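Local atomic coordinates of P43 (Trichuris muris, PDB entry 6QIX), a protein that is the major secreted protein of a whipworm parasite, tethering to matrix and inhibiting the function of interleukin-13. Residues I280-C290 against C333-C343. Residues are numbered along the deposited sequence; the frame is centred on the assembly and turned at random. Where two conformers were deposited one is given.
With NAG (2-acetamido-2-deoxy-beta-D-glucopyranose), chain H.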
ATOM      1  N   ILE A 280      -0.033 -18.156  15.018  1.00 14.27           N
ATOM      2  CA  ILE A 280       0.400 -18.489  13.669  1.00 16.36           C
ATOM      3  C   ILE A 280      -0.595 -19.449  13.016  1.00 16.79           C
ATOM      4  O   ILE A 280      -1.237 -20.285  13.680  1.00 19.55           O
ATOM      5  CB  ILE A 280       1.832 -19.065  13.724  1.00 19.05           C
ATOM      6  CG1 ILE A 280       2.474 -19.119  12.346  1.00 16.42           C
ATOM      7  CG2 ILE A 280       1.851 -20.428  14.482  1.00 19.40           C
ATOM      8  CD1 ILE A 280       3.996 -19.106  12.415  1.00 20.89           C
ATOM      9  N   CYS A 281      -0.762 -19.300  11.698  1.00 16.35           N
ATOM     10  CA  CYS A 281      -1.638 -20.177  10.928  1.00 16.19           C
ATOM     11  C   CYS A 281      -0.921 -21.489  10.660  1.00 16.79           C
ATOM     12  O   CYS A 281       0.255 -21.474  10.270  1.00 19.95           O
ATOM     13  CB  CYS A 281      -2.024 -19.580   9.566  1.00 16.73           C
ATOM     14  SG  CYS A 281      -3.039 -18.063   9.659  1.00 19.17           S
ATOM     15  N   THR A 282      -1.646 -22.617  10.807  1.00 17.81           N
ATOM     16  CA  THR A 282      -1.137 -23.932  10.374  1.00 19.56           C
ATOM     17  C   THR A 282      -1.968 -24.444   9.200  1.00 21.13           C
ATOM     18  O   THR A 282      -3.153 -24.717   9.360  1.00 24.01           O
ATOM     19  CB  THR A 282      -1.151 -24.929  11.531  1.00 20.80           C
ATOM     20  OG1 THR A 282      -0.397 -24.361  12.609  1.00 22.66           O
ATOM     21  CG2 THR A 282      -0.578 -26.282  11.104  1.00 21.70           C
ATOM     22  N   LEU A 283      -1.330 -24.572   8.026  1.00 23.57           N
ATOM     23  CA  LEU A 283      -1.950 -25.078   6.799  1.00 23.23           C
ATOM     24  C   LEU A 283      -1.255 -26.340   6.298  1.00 23.51           C
ATOM     25  O   LEU A 283      -0.048 -26.512   6.482  1.00 22.25           O
ATOM     26  CB  LEU A 283      -1.862 -24.050   5.686  1.00 25.51           C
ATOM     27  CG  LEU A 283      -2.355 -22.634   6.005  1.00 28.56           C
ATOM     28  CD1 LEU A 283      -2.112 -21.718   4.846  1.00 29.56           C
ATOM     29  CD2 LEU A 283      -3.811 -22.645   6.386  1.00 32.57           C
ATOM     30  N   ASP A 284      -2.010 -27.183   5.592  1.00 25.70           N
ATOM     31  CA  ASP A 284      -1.403 -28.280   4.839  1.00 28.70           C
ATOM     32  C   ASP A 284      -0.623 -27.771   3.631  1.00 27.38           C
ATOM     33  O   ASP A 284      -0.930 -26.729   3.054  1.00 27.44           O
ATOM     34  CB  ASP A 284      -2.474 -29.254   4.366  1.00 35.92           C
ATOM     35  CG  ASP A 284      -3.085 -30.012   5.505  1.00 43.53           C
ATOM     36  OD1 ASP A 284      -2.318 -30.510   6.356  1.00 44.57           O
ATOM     37  OD2 ASP A 284      -4.329 -30.084   5.563  1.00 50.17           O
ATOM     38  N   LYS A 285       0.406 -28.537   3.256  1.00 27.46           N
ATOM     39  CA  LYS A 285       1.171 -28.247   2.054  1.00 29.70           C
ATOM     40  C   LYS A 285       0.304 -28.490   0.835  1.00 32.73           C
ATOM     41  O   LYS A 285      -0.642 -29.276   0.876  1.00 34.24           O
ATOM     42  CB  LYS A 285       2.421 -29.123   1.980  1.00 28.44           C
ATOM     43  CG  LYS A 285       3.479 -28.814   2.967  1.00 27.16           C
ATOM     44  CD  LYS A 285       4.499 -29.990   3.028  1.00 33.01           C
ATOM     45  CE  LYS A 285       5.475 -29.863   4.168  1.00 39.08           C
ATOM     46  NZ  LYS A 285       6.605 -30.858   4.086  1.00 41.69           N
ATOM     47  N   ILE A 286       0.605 -27.775  -0.243  1.00 34.69           N
ATOM     48  CA  ILE A 286      -0.009 -28.020  -1.548  1.00 38.86           C
ATOM     49  C   ILE A 286       1.111 -28.298  -2.543  1.00 42.31           C
ATOM     50  O   ILE A 286       2.066 -27.519  -2.646  1.00 41.63           O
ATOM     51  CB  ILE A 286      -0.879 -26.836  -2.014  1.00 44.01           C
ATOM     52  CG1 ILE A 286      -1.919 -26.497  -0.939  1.00 47.18           C
ATOM     53  CG2 ILE A 286      -1.556 -27.161  -3.352  1.00 46.99           C
ATOM     54  CD1 ILE A 286      -3.282 -27.157  -1.139  1.00 50.23           C
ATOM     55  N   ASN A 287       1.010 -29.421  -3.252  1.00 47.30           N
ATOM     56  CA  ASN A 287       2.060 -29.844  -4.185  1.00 50.67           C
ATOM     57  C   ASN A 287       3.419 -29.919  -3.490  1.00 50.10           C
ATOM     58  O   ASN A 287       4.460 -29.593  -4.069  1.00 50.59           O
ATOM     59  CB  ASN A 287       2.119 -28.919  -5.396  1.00 53.69           C
ATOM     60  CG  ASN A 287       1.005 -29.196  -6.403  1.00 59.63           C
ATOM     61  OD1 ASN A 287       0.532 -30.324  -6.539  1.00 61.55           O
ATOM     62  ND2 ASN A 287       0.579 -28.154  -7.106  1.00 62.94           N
ATOM     63  N   GLY A 288       3.398 -30.333  -2.220  1.00 47.01           N
ATOM     64  CA  GLY A 288       4.604 -30.565  -1.448  1.00 42.36           C
ATOM     65  C   GLY A 288       5.375 -29.326  -1.081  1.00 38.70           C
ATOM     66  O   GLY A 288       6.595 -29.412  -0.838  1.00 38.49           O
ATOM     67  N   SER A 289       4.705 -28.175  -1.018  0.56 33.09           N
ATOM     68  CA  SER A 289       5.380 -26.925  -0.720  0.56 29.98           C
ATOM     69  C   SER A 289       4.435 -25.941  -0.024  0.56 28.03           C
ATOM     70  O   SER A 289       3.221 -26.135   0.053  0.56 26.62           O
ATOM     71  CB  SER A 289       5.941 -26.288  -1.994  0.56 30.38           C
ATOM     72  OG  SER A 289       5.009 -25.389  -2.546  0.56 30.25           O
ATOM     73  N   CYS A 290       5.032 -24.868   0.481  1.00 26.77           N
ATOM     74  CA  CYS A 290       4.308 -23.795   1.135  1.00 26.37           C
ATOM     75  C   CYS A 290       4.273 -22.565   0.263  1.00 29.24           C
ATOM     76  O   CYS A 290       4.005 -21.473   0.745  1.00 29.00           O
ATOM     77  CB  CYS A 290       4.916 -23.483   2.497  1.00 29.96           C
ATOM     78  SG  CYS A 290       4.765 -24.951   3.618  1.00 28.98           S
ATOM     79  N   CYS A 333       5.156 -17.914   4.604  1.00 23.56           N
ATOM     80  CA  CYS A 333       5.099 -19.170   5.333  1.00 24.86           C
ATOM     81  C   CYS A 333       6.487 -19.788   5.481  1.00 26.34           C
ATOM     82  O   CYS A 333       7.365 -19.607   4.634  1.00 27.42           O
ATOM     83  CB  CYS A 333       4.207 -20.209   4.623  1.00 29.40           C
ATOM     84  SG  CYS A 333       2.543 -19.695   4.204  1.00 33.04           S
ATOM     85  N   LYS A 334       6.678 -20.483   6.594  1.00 23.10           N
ATOM     86  CA  LYS A 334       7.794 -21.390   6.796  1.00 22.38           C
ATOM     87  C   LYS A 334       7.267 -22.813   6.800  1.00 21.49           C
ATOM     88  O   LYS A 334       6.243 -23.110   7.422  1.00 22.25           O
ATOM     89  CB  LYS A 334       8.517 -21.110   8.113  1.00 27.69           C
ATOM     90  CG  LYS A 334       9.353 -19.876   8.097  1.00 33.04           C
ATOM     91  CD  LYS A 334      10.310 -19.858   9.287  1.00 33.66           C
ATOM     92  CE  LYS A 334      11.395 -18.819   9.023  1.00 35.95           C
ATOM     93  NZ  LYS A 334      12.249 -19.204   7.853  1.00 43.49           N
ATOM     94  N   GLU A 335       7.991 -23.712   6.142  1.00 21.93           N
ATOM     95  CA  GLU A 335       7.648 -25.126   6.179  1.00 22.48           C
ATOM     96  C   GLU A 335       8.225 -25.727   7.457  1.00 24.20           C
ATOM     97  O   GLU A 335       9.427 -25.607   7.697  1.00 22.58           O
ATOM     98  CB  GLU A 335       8.226 -25.832   4.945  1.00 22.85           C
ATOM     99  CG  GLU A 335       7.706 -27.241   4.759  1.00 25.39           C
ATOM    100  CD  GLU A 335       8.146 -27.873   3.467  1.00 30.64           C
ATOM    101  OE1 GLU A 335       8.254 -27.176   2.441  1.00 36.21           O
ATOM    102  OE2 GLU A 335       8.339 -29.090   3.485  1.00 32.50           O
ATOM    103  N   VAL A 336       7.372 -26.304   8.309  1.00 22.65           N
ATOM    104  CA  VAL A 336       7.811 -26.881   9.576  1.00 24.65           C
ATOM    105  C   VAL A 336       7.238 -28.281   9.635  1.00 26.11           C
ATOM    106  O   VAL A 336       6.016 -28.465   9.696  1.00 25.29           O
ATOM    107  CB  VAL A 336       7.390 -26.048  10.802  1.00 27.52           C
ATOM    108  CG1 VAL A 336       7.932 -26.747  12.052  1.00 29.69           C
ATOM    109  CG2 VAL A 336       7.938 -24.628  10.684  1.00 31.18           C
ATOM    110  N   GLY A 337       8.118 -29.284   9.596  1.00 28.44           N
ATOM    111  CA  GLY A 337       7.628 -30.640   9.485  1.00 30.84           C
ATOM    112  C   GLY A 337       6.774 -30.815   8.251  1.00 32.85           C
ATOM    113  O   GLY A 337       7.161 -30.460   7.139  1.00 36.07           O
ATOM    114  N   ASP A 338       5.599 -31.394   8.433  0.56 32.90           N
ATOM    115  CA  ASP A 338       4.674 -31.629   7.335  0.56 37.79           C
ATOM    116  C   ASP A 338       3.686 -30.475   7.131  0.56 35.08           C
ATOM    117  O   ASP A 338       2.726 -30.618   6.365  0.56 36.54           O
ATOM    118  CB  ASP A 338       3.896 -32.918   7.594  0.56 44.97           C
ATOM    119  CG  ASP A 338       3.275 -32.946   8.989  0.56 50.62           C
ATOM    120  OD1 ASP A 338       2.210 -33.587   9.138  0.56 56.10           O
ATOM    121  OD2 ASP A 338       3.857 -32.326   9.925  0.56 47.79           O
ATOM    122  N   LYS A 339       3.899 -29.341   7.782  1.00 30.74           N
ATOM    123  CA  LYS A 339       2.914 -28.263   7.737  1.00 25.78           C
ATOM    124  C   LYS A 339       3.518 -26.951   7.276  1.00 22.06           C
ATOM    125  O   LYS A 339       4.714 -26.752   7.317  1.00 23.17           O
ATOM    126  CB  LYS A 339       2.264 -28.027   9.108  1.00 27.12           C
ATOM    127  CG  LYS A 339       1.578 -29.262   9.712  1.00 30.26           C
ATOM    128  CD  LYS A 339       0.340 -29.620   8.910  1.00 32.40           C
ATOM    129  CE  LYS A 339      -0.421 -30.784   9.522  1.00 37.37           C
ATOM    130  NZ  LYS A 339      -1.562 -31.161   8.630  1.00 41.91           N
ATOM    131  N   CYS A 340       2.643 -26.012   6.907  1.00 19.71           N
ATOM    132  CA  CYS A 340       3.033 -24.660   6.563  1.00 17.86           C
ATOM    133  C   CYS A 340       2.605 -23.748   7.692  1.00 17.82           C
ATOM    134  O   CYS A 340       1.443 -23.780   8.062  1.00 21.17           O
ATOM    135  CB  CYS A 340       2.335 -24.193   5.271  1.00 20.39           C
ATOM    136  SG  CYS A 340       2.745 -25.240   3.836  1.00 24.49           S
ATOM    137  N   LYS A 341       3.514 -22.927   8.207  1.00 17.07           N
ATOM    138  CA  LYS A 341       3.238 -21.996   9.307  1.00 17.47           C
ATOM    139  C   LYS A 341       3.290 -20.581   8.756  1.00 17.63           C
ATOM    140  O   LYS A 341       4.348 -20.125   8.297  1.00 18.36           O
ATOM    141  CB  LYS A 341       4.267 -22.184  10.416  1.00 18.78           C
ATOM    142  CG  LYS A 341       4.284 -23.617  10.984  1.00 19.87           C
ATOM    143  CD  LYS A 341       3.045 -23.875  11.874  1.00 22.81           C
ATOM    144  CE  LYS A 341       3.157 -25.276  12.461  1.00 27.73           C
ATOM    145  NZ  LYS A 341       2.060 -25.581  13.384  1.00 30.11           N
ATOM    146  N   CYS A 342       2.150 -19.878   8.775  1.00 16.27           N
ATOM    147  CA  CYS A 342       2.005 -18.686   7.947  1.00 17.16           C
ATOM    148  C   CYS A 342       1.532 -17.486   8.755  1.00 14.55           C
ATOM    149  O   CYS A 342       0.695 -17.615   9.644  1.00 16.37           O
ATOM    150  CB  CYS A 342       1.008 -18.915   6.803  1.00 20.25           C
ATOM    151  SG  CYS A 342       1.405 -20.373   5.775  1.00 28.76           S
ATOM    152  N   CYS A 343       2.045 -16.326   8.373  1.00 16.17           N
ATOM    153  CA  CYS A 343       1.627 -15.035   8.907  1.00 16.40           C
ATOM    154  C   CYS A 343       1.431 -14.023   7.776  1.00 15.79           C
ATOM    155  O   CYS A 343       2.063 -14.110   6.720  1.00 16.47           O
ATOM    156  CB  CYS A 343       2.695 -14.445   9.878  1.00 17.89           C
ATOM    157  SG  CYS A 343       3.292 -15.555  11.165  1.00 22.68           S
TER
HETATM  158  C1  NAG H 406      -0.446 -28.213  -8.123  1.00 64.40           C
HETATM  159  C2  NAG H 406      -0.886 -26.780  -8.407  1.00 64.22           C
HETATM  160  C3  NAG H 406      -1.831 -26.723  -9.613  1.00 62.95           C
HETATM  161  C4  NAG H 406      -1.187 -27.383 -10.825  1.00 62.97           C
HETATM  162  C5  NAG H 406      -0.773 -28.813 -10.479  1.00 63.07           C
HETATM  163  C6  NAG H 406      -0.051 -29.513 -11.614  1.00 59.23           C
HETATM  164  C7  NAG H 406      -2.787 -26.297  -6.895  1.00 65.95           C
HETATM  165  C8  NAG H 406      -3.222 -25.543  -5.671  1.00 61.76           C
HETATM  166  N2  NAG H 406      -1.495 -26.166  -7.234  1.00 65.50           N
HETATM  167  O3  NAG H 406      -2.137 -25.367  -9.917  1.00 62.57           O
HETATM  168  O4  NAG H 406      -2.099 -27.389 -11.918  1.00 63.98           O
HETATM  169  O5  NAG H 406       0.110 -28.810  -9.341  1.00 65.26           O
HETATM  170  O6  NAG H 406       1.347 -29.589 -11.381  1.00 60.19           O
HETATM  171  O7  NAG H 406      -3.569 -27.000  -7.537  1.00 67.83           O
HETATM  172  O   HOH W   1       0.884 -30.967   4.731  1.00 32.18           O
HETATM  173  O   HOH W   2       5.393 -19.126   1.813  1.00 42.45           O
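Lys285 lays its ammonium end over a face of the Glu335 carboxylate: NZ meets OE2 of Glu335 at a short 2.5 Å, from 46° above the carboxylate plane, and CE of Lys285 rests on the same group. The carboxylate of Asp284 has Lys339 alongside, pointing the same way, and joins it in a second salt bridge. Both bridges lie beside an antiparallel three-stranded sheet, in which strand 281-284 forms one outer strand, paired with the second arm of the hairpin 333-343. Gly337 takes positive phi at the hairpin's type II' turn, a conformation that suits a residue without a side chain, and its O accepts from NZ of Lys285 at 3.1 Å, in the carbonyl plane on a lone pair. A long, extended lysine can therefore hold strand and turn together.

Backbone hydrogen bonds run in both directions between Cys281 and Cys342 and between Leu283 and Cys340, with Leu283 N to Cys340 O at 2.9 Å. These four side chains share one sheet face, where Leu283 CD1 lies 3.9 Å from SG of Cys342 and Phe292 of helix 292-310 packs against Leu283 and Cys340. Such apolar and disulfide-forming residues suit a largely covered face; Cys342 itself is linked to Cys333 across the hairpin. On the other face, Lys341 bends at chi2 (-74°) to run beside Thr282, its NZ donating to OG1 of Thr282 at 2.9 Å, a pairing fitted to a more open surface.

Beyond the strand, Asn287 and Gly288 form the centre of a type I' turn, both with positive phi; Asn287 carries an N-linked NAG through ND2. The chain then returns to Cys290, whose SG is bonded to SG of Cys340 at 2.1 Å, with the C-S-S-C torsion at -89°.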